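PDB 2XB4: adenylate kinase, which probably catalyses the reversible transfer of the terminal phosphate between ATP and AMP, giving two ADP, and carries a zinc ion in this crystal form. Local coordinates for residues A[1-6]-A[108-113]; A[67-72]-A[97-102]; A[91-96]-A[188-193]; A[120-125]-A[138-143]. All coordinates share one frame; numbering follows the deposited sequence.

Interaction 1 of 4, residues A[1-6]-A[108-113]; sequences MNILIF and FVIEIL
Strands 2-6 and 108-113 run side by side, their axes 4.7 Å apart and their directions 13° from parallel, and five backbone bonds join them: F108 N to N2 O, L4 N to F108 O, I110 N to L4 O, F6 N to I110 O and I112 N to F6 O. The first two are the longer, and the bond from I112 N to F6 O is nearly straight (170°). I3, I5, F108 and I110 point to one face of the sheet, L4, F6, V109 and E111 to the other. On the first face the CG2 branch of I3 meets CD1 of I110 at 3.9 Å, while CG1 of I5 lies 4.1 Å from CG2 of I110. Branched isoleucine and valine suit this place, since branching at CB favours extended backbone and fills the space beside it. At the strand start the M1 chain reaches the edge of the F108 ring, CG lying 4.1 Å from CD1; its SD stands obliquely to the ring, 5.4 Å from the centroid, a Met-aromatic contact. On the second face V109 CG1 lies in the ring plane of F6, 3.7 Å from CE2. That branch is anti to the V109 backbone N (chi1 168°), which carries it to the ring edge. E111 sends its carboxylate away from strand 2-6 to the hydroxyl of Y202, a polar partner for a buried acid. Strand 80-83 borders 2-6 and strand 201-206 borders 108-113, so that 2-6 is the central strand of the five-stranded CORE sheet and 108-113 its inner neighbour, with helix 184-192 packed against L4, F6 and E111.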
# COMPACT_ATOMS: atom_id res chain seq x y z
N MET A 1 -25.09 0.89 -32.37
CA MET A 1 -24.02 -0.14 -32.30
C MET A 1 -23.96 -0.67 -30.87
O MET A 1 -23.64 0.09 -29.95
CB MET A 1 -22.67 0.48 -32.65
CG MET A 1 -21.58 -0.52 -32.98
SD MET A 1 -19.92 0.29 -32.97
CE MET A 1 -19.67 0.72 -34.71
N ASN A 2 -24.18 -1.97 -30.71
CA ASN A 2 -24.14 -2.67 -29.46
C ASN A 2 -23.03 -3.73 -29.45
O ASN A 2 -22.91 -4.54 -30.36
CB ASN A 2 -25.48 -3.33 -29.18
CG ASN A 2 -26.64 -2.31 -29.04
OD1 ASN A 2 -26.45 -1.16 -28.64
ND2 ASN A 2 -27.86 -2.75 -29.39
N ILE A 3 -22.18 -3.65 -28.44
CA ILE A 3 -20.98 -4.54 -28.36
C ILE A 3 -20.86 -5.23 -26.98
O ILE A 3 -21.13 -4.54 -25.97
CB ILE A 3 -19.72 -3.66 -28.58
CG1 ILE A 3 -19.84 -2.93 -29.93
CG2 ILE A 3 -18.44 -4.54 -28.47
CD1 ILE A 3 -18.62 -1.98 -30.31
N LEU A 4 -20.52 -6.55 -26.93
CA LEU A 4 -20.18 -7.26 -25.67
C LEU A 4 -18.65 -7.40 -25.74
O LEU A 4 -18.16 -7.69 -26.83
CB LEU A 4 -20.69 -8.74 -25.66
CG LEU A 4 -22.13 -8.92 -25.20
CD1 LEU A 4 -22.96 -8.45 -26.35
CD2 LEU A 4 -22.40 -10.39 -24.93
N ILE A 5 -17.92 -7.15 -24.67
CA ILE A 5 -16.48 -7.39 -24.68
C ILE A 5 -16.11 -8.40 -23.60
O ILE A 5 -16.60 -8.34 -22.46
CB ILE A 5 -15.69 -6.03 -24.53
CG1 ILE A 5 -14.15 -6.22 -24.70
CG2 ILE A 5 -16.06 -5.31 -23.22
CD1 ILE A 5 -13.46 -4.82 -24.97
N PHE A 6 -15.23 -9.36 -23.97
CA PHE A 6 -14.71 -10.32 -23.01
C PHE A 6 -13.15 -10.24 -22.93
O PHE A 6 -12.45 -10.21 -23.97
CB PHE A 6 -15.08 -11.77 -23.43
CG PHE A 6 -16.57 -12.07 -23.46
CD1 PHE A 6 -17.23 -12.53 -22.30
CD2 PHE A 6 -17.32 -11.85 -24.61
CE1 PHE A 6 -18.63 -12.88 -22.32
CE2 PHE A 6 -18.68 -12.13 -24.67
CZ PHE A 6 -19.38 -12.64 -23.55
N PHE A 108 -21.48 -6.55 -32.46
CA PHE A 108 -20.14 -7.07 -32.39
C PHE A 108 -19.90 -7.75 -31.05
O PHE A 108 -20.39 -7.28 -30.01
CB PHE A 108 -19.12 -5.92 -32.52
CG PHE A 108 -19.14 -5.24 -33.90
CD1 PHE A 108 -19.90 -4.08 -34.13
CD2 PHE A 108 -18.41 -5.79 -34.96
CE1 PHE A 108 -19.91 -3.45 -35.40
CE2 PHE A 108 -18.44 -5.18 -36.27
CZ PHE A 108 -19.18 -4.01 -36.48
N VAL A 109 -19.05 -8.76 -31.04
CA VAL A 109 -18.60 -9.29 -29.75
C VAL A 109 -17.10 -9.29 -29.87
O VAL A 109 -16.54 -9.83 -30.86
CB VAL A 109 -19.13 -10.77 -29.48
CG1 VAL A 109 -18.41 -11.43 -28.26
CG2 VAL A 109 -20.60 -10.73 -29.29
N ILE A 110 -16.44 -8.68 -28.90
CA ILE A 110 -14.96 -8.63 -28.93
C ILE A 110 -14.37 -9.57 -27.86
O ILE A 110 -14.76 -9.51 -26.69
CB ILE A 110 -14.49 -7.22 -28.63
CG1 ILE A 110 -14.91 -6.28 -29.79
CG2 ILE A 110 -12.91 -7.13 -28.45
CD1 ILE A 110 -14.72 -4.76 -29.46
N GLU A 111 -13.38 -10.38 -28.22
CA GLU A 111 -12.72 -11.19 -27.22
C GLU A 111 -11.24 -10.88 -27.30
O GLU A 111 -10.64 -11.00 -28.39
CB GLU A 111 -12.98 -12.69 -27.45
CG GLU A 111 -12.25 -13.58 -26.45
CD GLU A 111 -12.04 -15.06 -26.92
OE1 GLU A 111 -12.62 -15.54 -27.94
OE2 GLU A 111 -11.25 -15.74 -26.24
N ILE A 112 -10.63 -10.52 -26.17
CA ILE A 112 -9.18 -10.35 -26.12
C ILE A 112 -8.57 -11.69 -25.63
O ILE A 112 -8.92 -12.17 -24.55
CB ILE A 112 -8.77 -9.22 -25.18
CG1 ILE A 112 -9.51 -7.93 -25.61
CG2 ILE A 112 -7.19 -9.08 -25.23
CD1 ILE A 112 -9.37 -6.82 -24.61
N LEU A 113 -7.65 -12.25 -26.43
CA LEU A 113 -7.13 -13.64 -26.25
C LEU A 113 -5.78 -13.47 -25.64
O LEU A 113 -4.96 -12.68 -26.19
CB LEU A 113 -6.87 -14.33 -27.62
CG LEU A 113 -8.10 -15.04 -28.15
CD1 LEU A 113 -9.18 -14.02 -28.66
CD2 LEU A 113 -7.68 -15.99 -29.24

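Interaction 2 of 4, residues A[67-72]-A[97-102]; sequences MVLETL and EALQEK
L69 is the hub of this contact between helices 61-75 and 89-101, reaching A98, L99 and K102 with its two methyl branches. CD2 rests on the methyl group of A98, with L69 CD2 and A98 CB 3.8 Å apart. The other branch, CD1, is shared: it lies 3.8 Å from K102 CG and 4.1 Å from L99 CD2. A forked leucine suits this role because one branch can lie on the A98 methyl while the other meets K102 and L99; alanine's small side chain lets the helices come close here. L99, second in buried surface, takes part through CD2 alone. Its CG is anti to the carbonyl carbon (chi1 -72°) and the chain is extended beyond it (chi2 171°), which carries that methyl across to helix 61-75. There L99 CD2 also meets L72 CD1 at 3.8 Å, the two side chains crossing at about a right angle. K102, at the C-terminal end of its segment, contributes aliphatic carbon: CB and CG cover L69 CD1, and the chain bends at its second torsion. Its ammonium has a long, weak ion pair with E73, so the lysine serves an apolar neighbour with its stem and a charged one with its end. W80 of the central sheet packs on both L72 and L99, and L95 touches L69 one turn earlier on helix 89-101. The short helical segments cross at -44°, with axes 10.6 Å apart at closest approach. Helices flanking a parallel sheet are characteristic of the alpha/beta CORE domain of adenylate kinases, members of the P-loop NTPase superfamily, and this contact joins two of them.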
# COMPACT_ATOMS: atom_id res chain seq x y z
N MET A 67 -32.33 -6.42 -14.63
CA MET A 67 -31.53 -5.23 -14.32
C MET A 67 -30.64 -4.79 -15.44
O MET A 67 -30.60 -3.56 -15.73
CB MET A 67 -30.65 -5.46 -13.09
CG MET A 67 -31.46 -5.49 -11.87
SD MET A 67 -30.50 -5.59 -10.28
CE MET A 67 -31.42 -4.56 -9.28
N VAL A 68 -29.87 -5.73 -15.99
CA VAL A 68 -28.99 -5.41 -17.08
C VAL A 68 -29.81 -4.80 -18.23
O VAL A 68 -29.47 -3.73 -18.78
CB VAL A 68 -28.17 -6.68 -17.56
CG1 VAL A 68 -27.45 -6.33 -18.88
CG2 VAL A 68 -27.22 -7.14 -16.42
N LEU A 69 -30.91 -5.46 -18.60
CA LEU A 69 -31.69 -4.94 -19.76
C LEU A 69 -32.25 -3.54 -19.48
O LEU A 69 -32.29 -2.71 -20.43
CB LEU A 69 -32.87 -5.84 -20.08
CG LEU A 69 -32.62 -6.92 -21.14
CD1 LEU A 69 -32.73 -6.21 -22.50
CD2 LEU A 69 -31.31 -7.69 -20.90
N GLU A 70 -32.69 -3.26 -18.23
CA GLU A 70 -33.20 -1.94 -17.90
C GLU A 70 -32.13 -0.87 -18.06
O GLU A 70 -32.42 0.25 -18.48
CB GLU A 70 -33.74 -1.86 -16.45
CG GLU A 70 -35.08 -2.56 -16.36
CD GLU A 70 -35.94 -2.18 -15.13
OE1 GLU A 70 -35.47 -1.52 -14.13
OE2 GLU A 70 -37.13 -2.65 -15.16
N THR A 71 -30.90 -1.19 -17.66
CA THR A 71 -29.77 -0.26 -17.82
C THR A 71 -29.41 -0.02 -19.27
O THR A 71 -29.16 1.11 -19.71
CB THR A 71 -28.53 -0.79 -16.98
OG1 THR A 71 -28.96 -0.75 -15.61
CG2 THR A 71 -27.30 0.17 -17.09
N LEU A 72 -29.40 -1.10 -20.04
CA LEU A 72 -29.13 -1.00 -21.50
C LEU A 72 -30.15 -0.11 -22.21
O LEU A 72 -29.79 0.68 -23.10
CB LEU A 72 -29.09 -2.38 -22.10
CG LEU A 72 -27.96 -3.32 -21.69
CD1 LEU A 72 -28.20 -4.71 -22.39
CD2 LEU A 72 -26.49 -2.75 -21.93
N GLU A 97 -31.57 -14.47 -24.63
CA GLU A 97 -33.04 -14.60 -24.78
C GLU A 97 -33.73 -13.30 -24.36
O GLU A 97 -34.70 -12.86 -25.01
CB GLU A 97 -33.51 -15.76 -23.92
CG GLU A 97 -32.98 -17.07 -24.48
CD GLU A 97 -33.07 -18.29 -23.54
OE1 GLU A 97 -33.41 -18.14 -22.33
OE2 GLU A 97 -32.74 -19.39 -24.01
N ALA A 98 -33.17 -12.63 -23.35
CA ALA A 98 -33.76 -11.36 -22.86
C ALA A 98 -33.57 -10.23 -23.89
O ALA A 98 -34.47 -9.36 -24.09
CB ALA A 98 -33.16 -10.98 -21.47
N LEU A 99 -32.40 -10.18 -24.52
CA LEU A 99 -32.15 -9.22 -25.58
C LEU A 99 -33.08 -9.47 -26.81
O LEU A 99 -33.66 -8.55 -27.35
CB LEU A 99 -30.68 -9.31 -26.02
CG LEU A 99 -29.57 -8.77 -25.07
CD1 LEU A 99 -28.27 -9.22 -25.69
CD2 LEU A 99 -29.61 -7.18 -24.95
N GLN A 100 -33.24 -10.72 -27.21
CA GLN A 100 -34.19 -11.03 -28.30
C GLN A 100 -35.64 -10.59 -27.95
O GLN A 100 -36.34 -10.02 -28.81
CB GLN A 100 -34.18 -12.51 -28.57
CG GLN A 100 -32.92 -13.03 -29.24
CD GLN A 100 -33.28 -14.02 -30.32
OE1 GLN A 100 -33.78 -15.11 -30.02
NE2 GLN A 100 -33.09 -13.64 -31.61
N GLU A 101 -36.08 -10.85 -26.73
CA GLU A 101 -37.46 -10.51 -26.30
C GLU A 101 -37.66 -8.97 -26.39
O GLU A 101 -38.78 -8.50 -26.57
CB GLU A 101 -37.81 -11.06 -24.86
N LYS A 102 -36.60 -8.19 -26.28
CA LYS A 102 -36.75 -6.71 -26.31
C LYS A 102 -36.30 -6.14 -27.65
O LYS A 102 -36.23 -4.88 -27.81
CB LYS A 102 -35.87 -6.05 -25.22
CG LYS A 102 -36.27 -6.34 -23.83
CD LYS A 102 -37.63 -5.88 -23.44
CE LYS A 102 -37.65 -5.84 -21.90
NZ LYS A 102 -38.83 -5.00 -21.52

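Interaction 3 of 4, residues A[91-96]-A[188-193]; sequences QAQKLF and AYYYKN
Two neighbouring tyrosines of helix 184-192 reach A92 by different torsions: Y190 has CG anti to its backbone N (chi1 163°), whereas Y191 has CG beside the backbone N and anti to the carbonyl carbon (chi1 -67°). The two rings take different directions from the helix, Y190 CD2 standing over the face of the Y191 ring, and both arrive at the A92 methyl group, with A92 CB 3.7 Å from Y190 CD2 and 3.7 Å from Y191 CE2. Alanine suits the spot because a bare methyl lets two large rings come up to the helix. Y191 continues past it until its hydroxyl gives a weak hydrogen bond to A92 O, 2.6 Å away. That carbonyl already accepts the helical bond from F96 N, so the tyrosine adds a second donor. L95 CD2 approaches the same hydroxyl at 3.8 Å. Helices 89-101 and 184-192 belong to the CORE domain, a Rossmann-like P-loop fold in which helices flank a parallel sheet; their short segments are 10.0 Å apart and 44° from parallel. Y190 lies across the outer part of the contact. Its OH comes 3.4 Å from Q93 CA, and the Q93 side chain crosses it at about a right angle, its amide bonding instead to E97. The same hydroxyl lies 3.6 Å from F96 CD2, oblique to that ring, and F96 CB sits at the edge of the Y190 ring. A tyrosine is long enough to bring its hydroxyl across to the other helix, while F96 also touches M194. Beneath, Y191 packs on L4 and F6 of the central strand, and A92 touches P86, a predicted AMP-binding residue.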
# COMPACT_ATOMS: atom_id res chain seq x y z
N GLN A 91 -25.89 -17.47 -17.54
CA GLN A 91 -26.11 -16.04 -17.74
C GLN A 91 -26.06 -15.68 -19.21
O GLN A 91 -26.86 -14.77 -19.66
CB GLN A 91 -25.04 -15.18 -17.06
CG GLN A 91 -25.12 -15.27 -15.54
CD GLN A 91 -23.89 -14.57 -14.83
OE1 GLN A 91 -22.85 -14.32 -15.42
NE2 GLN A 91 -24.06 -14.24 -13.55
N ALA A 92 -25.12 -16.25 -19.98
CA ALA A 92 -24.99 -15.80 -21.36
C ALA A 92 -26.26 -16.12 -22.15
O ALA A 92 -26.69 -15.34 -23.09
CB ALA A 92 -23.80 -16.51 -22.07
N GLN A 93 -26.80 -17.34 -21.93
CA GLN A 93 -27.98 -17.75 -22.71
C GLN A 93 -29.23 -16.90 -22.19
O GLN A 93 -30.07 -16.45 -22.97
CB GLN A 93 -28.26 -19.24 -22.53
CG GLN A 93 -29.57 -19.60 -23.19
CD GLN A 93 -29.82 -21.09 -23.15
OE1 GLN A 93 -28.96 -21.87 -22.69
NE2 GLN A 93 -31.00 -21.51 -23.60
N LYS A 94 -29.35 -16.72 -20.89
CA LYS A 94 -30.53 -15.91 -20.36
C LYS A 94 -30.44 -14.49 -20.92
O LYS A 94 -31.50 -13.88 -21.31
CB LYS A 94 -30.59 -15.90 -18.82
CG LYS A 94 -31.01 -17.31 -18.37
CD LYS A 94 -30.91 -17.42 -16.80
CE LYS A 94 -31.89 -18.52 -16.31
NZ LYS A 94 -31.35 -18.96 -15.01
N LEU A 95 -29.21 -13.96 -20.99
CA LEU A 95 -29.03 -12.61 -21.56
C LEU A 95 -29.43 -12.56 -23.06
O LEU A 95 -30.15 -11.66 -23.50
CB LEU A 95 -27.59 -12.10 -21.40
CG LEU A 95 -27.19 -10.74 -22.05
CD1 LEU A 95 -27.91 -9.60 -21.28
CD2 LEU A 95 -25.68 -10.48 -21.89
N PHE A 96 -28.93 -13.52 -23.83
CA PHE A 96 -29.32 -13.57 -25.23
C PHE A 96 -30.88 -13.63 -25.41
O PHE A 96 -31.45 -12.89 -26.22
CB PHE A 96 -28.66 -14.76 -25.90
CG PHE A 96 -29.02 -14.85 -27.34
CD1 PHE A 96 -28.61 -13.84 -28.24
CD2 PHE A 96 -29.84 -15.88 -27.80
CE1 PHE A 96 -29.03 -13.93 -29.62
CE2 PHE A 96 -30.23 -15.95 -29.19
CZ PHE A 96 -29.77 -14.96 -30.06
N ALA A 188 -18.25 -16.65 -23.90
CA ALA A 188 -17.75 -15.98 -25.13
C ALA A 188 -17.95 -16.90 -26.36
O ALA A 188 -18.43 -16.46 -27.41
CB ALA A 188 -16.25 -15.66 -24.99
N TYR A 189 -17.60 -18.19 -26.22
CA TYR A 189 -17.75 -19.15 -27.31
C TYR A 189 -19.21 -19.45 -27.71
O TYR A 189 -19.47 -19.77 -28.84
CB TYR A 189 -17.00 -20.49 -27.04
CG TYR A 189 -15.53 -20.36 -26.76
CD1 TYR A 189 -14.79 -19.21 -27.16
CD2 TYR A 189 -14.84 -21.43 -26.17
CE1 TYR A 189 -13.41 -19.11 -26.86
CE2 TYR A 189 -13.46 -21.37 -25.93
CZ TYR A 189 -12.75 -20.25 -26.27
OH TYR A 189 -11.38 -20.20 -25.96
N TYR A 190 -20.13 -19.39 -26.76
CA TYR A 190 -21.53 -19.48 -27.05
C TYR A 190 -21.92 -18.35 -28.03
O TYR A 190 -22.66 -18.60 -29.03
CB TYR A 190 -22.28 -19.41 -25.73
CG TYR A 190 -23.72 -19.10 -25.85
CD1 TYR A 190 -24.67 -20.12 -26.22
CD2 TYR A 190 -24.21 -17.84 -25.51
CE1 TYR A 190 -26.01 -19.80 -26.28
CE2 TYR A 190 -25.63 -17.54 -25.60
CZ TYR A 190 -26.46 -18.52 -25.96
OH TYR A 190 -27.81 -18.31 -26.04
N TYR A 191 -21.37 -17.16 -27.82
CA TYR A 191 -21.65 -16.07 -28.80
C TYR A 191 -20.90 -16.33 -30.13
O TYR A 191 -21.51 -16.18 -31.17
CB TYR A 191 -21.37 -14.66 -28.25
CG TYR A 191 -22.37 -14.32 -27.12
CD1 TYR A 191 -23.68 -13.91 -27.41
CD2 TYR A 191 -21.98 -14.36 -25.77
CE1 TYR A 191 -24.62 -13.70 -26.37
CE2 TYR A 191 -22.88 -14.11 -24.76
CZ TYR A 191 -24.19 -13.84 -25.05
OH TYR A 191 -25.00 -13.54 -24.02
N LYS A 192 -19.61 -16.65 -30.08
CA LYS A 192 -18.88 -16.95 -31.29
C LYS A 192 -19.66 -17.90 -32.21
O LYS A 192 -19.71 -17.73 -33.45
CB LYS A 192 -17.52 -17.53 -30.96
CG LYS A 192 -16.51 -17.68 -32.09
CD LYS A 192 -15.12 -18.27 -31.53
CE LYS A 192 -14.32 -18.63 -32.80
NZ LYS A 192 -12.87 -19.00 -32.62
N ASN A 193 -20.14 -18.97 -31.59
CA ASN A 193 -20.79 -20.06 -32.31
C ASN A 193 -22.14 -19.72 -32.93
O ASN A 193 -22.61 -20.51 -33.72
CB ASN A 193 -20.84 -21.31 -31.43
CG ASN A 193 -19.44 -21.95 -31.31
OD1 ASN A 193 -18.65 -21.85 -32.24
ND2 ASN A 193 -19.13 -22.56 -30.20

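Interaction 4 of 4, residues A[120-125]-A[138-143]; sequences KNRIMG and NIFIDA. Unlike the reference sequence in segment 138-143: D142 (reference Glu).
N138 ND2 donates to the R122 carbonyl near the end of helix 116-124, with ND2 and R122 O 2.8 Å apart and the hydrogen bond fairly straight (164°). The donor lies on a lone pair in the carbonyl plane, and the acceptor lies in the amide plane of N138. Beside it, I139 N bonds to G125 O at 3.0 Å from above the carbonyl plane. Glycine suits this place, because N138 OD1 and the loop backbone occupy the space a CB would need. Farther out, I141 CG1 lies 4.0 Å from R122 NE, over one face of the guanidinium. Behind these contacts, N138 OD1 accepts from F140 N at 2.8 Å, an Asx turn that fixes the amide's rotation and leaves ND2 aimed at the helix. Asparagine can do both jobs because its amide pairs a donor with an acceptor. A water bridges the segments, accepting a hydrogen bond from R122 NE and donating one to F140 O. The donor end of the amide thus ties the loop, probably part of the LID, to the helix carrying R122, while its acceptor end holds the loop's own turn, near the predicted ATP residue R126.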
# COMPACT_ATOMS: atom_id res chain seq x y z
N LYS A 120 -1.44 -13.92 -16.05
CA LYS A 120 -1.01 -13.85 -14.63
C LYS A 120 0.31 -13.11 -14.54
O LYS A 120 0.51 -12.29 -13.65
CB LYS A 120 -0.94 -15.29 -14.04
CG LYS A 120 -0.41 -15.33 -12.60
CD LYS A 120 -0.40 -16.71 -12.07
CE LYS A 120 0.13 -16.65 -10.68
NZ LYS A 120 0.43 -18.01 -10.21
N ASN A 121 1.26 -13.47 -15.39
CA ASN A 121 2.56 -12.77 -15.35
C ASN A 121 2.49 -11.28 -15.65
O ASN A 121 3.15 -10.48 -15.02
CB ASN A 121 3.53 -13.43 -16.29
CG ASN A 121 4.12 -14.70 -15.67
OD1 ASN A 121 4.26 -14.83 -14.44
ND2 ASN A 121 4.42 -15.64 -16.51
N ARG A 122 1.65 -10.91 -16.59
CA ARG A 122 1.43 -9.46 -16.78
C ARG A 122 0.87 -8.73 -15.55
O ARG A 122 1.21 -7.56 -15.37
CB ARG A 122 0.52 -9.19 -17.95
CG ARG A 122 1.20 -9.48 -19.22
CD ARG A 122 0.33 -9.17 -20.42
NE ARG A 122 1.21 -9.41 -21.58
CZ ARG A 122 1.22 -8.71 -22.70
NH1 ARG A 122 0.38 -7.69 -22.85
NH2 ARG A 122 2.10 -9.01 -23.68
N ILE A 123 -0.04 -9.36 -14.78
CA ILE A 123 -0.53 -8.70 -13.59
C ILE A 123 0.65 -8.61 -12.57
O ILE A 123 0.87 -7.55 -11.96
CB ILE A 123 -1.68 -9.49 -12.97
CG1 ILE A 123 -2.88 -9.52 -13.94
CG2 ILE A 123 -2.07 -8.97 -11.56
CD1 ILE A 123 -3.86 -10.74 -13.68
N MET A 124 1.32 -9.75 -12.31
CA MET A 124 2.34 -9.79 -11.18
C MET A 124 3.54 -8.94 -11.54
O MET A 124 4.20 -8.45 -10.66
CB MET A 124 2.82 -11.25 -10.93
CG MET A 124 1.62 -12.13 -10.49
SD MET A 124 2.17 -13.70 -9.90
CE MET A 124 3.08 -13.26 -8.42
N GLY A 125 3.76 -8.71 -12.83
CA GLY A 125 4.97 -7.98 -13.32
C GLY A 125 4.86 -6.45 -13.22
O GLY A 125 5.86 -5.70 -13.36
N ASN A 138 6.71 -2.78 -16.42
CA ASN A 138 6.26 -4.13 -16.22
C ASN A 138 7.44 -5.05 -16.52
O ASN A 138 7.91 -5.09 -17.67
CB ASN A 138 5.04 -4.47 -17.10
CG ASN A 138 4.34 -5.74 -16.64
OD1 ASN A 138 4.99 -6.84 -16.54
ND2 ASN A 138 3.03 -5.62 -16.32
N ILE A 139 7.88 -5.81 -15.51
CA ILE A 139 8.97 -6.74 -15.70
C ILE A 139 8.66 -7.87 -16.74
O ILE A 139 9.57 -8.41 -17.29
CB ILE A 139 9.55 -7.29 -14.33
CG1 ILE A 139 8.56 -8.17 -13.54
CG2 ILE A 139 9.99 -6.17 -13.43
CD1 ILE A 139 9.30 -9.07 -12.48
N PHE A 140 7.41 -8.12 -17.08
CA PHE A 140 7.04 -9.22 -17.97
C PHE A 140 6.61 -8.74 -19.37
O PHE A 140 6.18 -9.56 -20.21
CB PHE A 140 5.94 -10.13 -17.33
CG PHE A 140 5.74 -11.48 -18.03
CD1 PHE A 140 6.64 -12.56 -17.83
CD2 PHE A 140 4.64 -11.69 -18.90
CE1 PHE A 140 6.42 -13.78 -18.50
CE2 PHE A 140 4.45 -12.92 -19.58
CZ PHE A 140 5.31 -13.95 -19.38
N ILE A 141 6.69 -7.43 -19.63
CA ILE A 141 6.26 -6.87 -20.94
C ILE A 141 7.50 -6.10 -21.48
O ILE A 141 7.88 -5.00 -20.93
CB ILE A 141 5.04 -5.92 -20.81
CG1 ILE A 141 3.78 -6.62 -20.22
CG2 ILE A 141 4.68 -5.40 -22.15
CD1 ILE A 141 2.57 -5.68 -20.12
N ASP A 142 8.15 -6.68 -22.48
CA ASP A 142 9.50 -6.20 -22.92
C ASP A 142 9.43 -4.73 -23.27
O ASP A 142 10.36 -4.03 -22.94
CB ASP A 142 10.17 -6.94 -24.11
CG ASP A 142 11.81 -7.01 -23.97
OD1 ASP A 142 12.33 -7.67 -23.06
OD2 ASP A 142 12.65 -6.48 -24.73
N ALA A 143 8.37 -4.26 -23.96
CA ALA A 143 8.36 -2.84 -24.42
C ALA A 143 8.34 -1.80 -23.29
O ALA A 143 8.72 -0.61 -23.49
CB ALA A 143 7.21 -2.57 -25.37
O HOH W 1 3.85 -10.59 -21.78

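Overall arrangement
Along the chain, interaction 1 joins the first strand to 108-113, interaction 2 falls within the span it encloses, and interaction 3 starts inside that span but closes far beyond it; interaction 4 comes between the two halves of interaction 3. Interactions 2 and 3 share helix 89-101, their centres about 14 Å apart, and touch each other there. Interaction 3 also rests on interaction 1, with centres about 12 Å apart. These three therefore form one continuous CORE packing of sheet and helices. Interaction 4, centred about 38 Å from interaction 2, lies on the opposite side of the chain's centre from interactions 2 and 3, where helix 116-124 meets the LID, a domain that moves during catalysis.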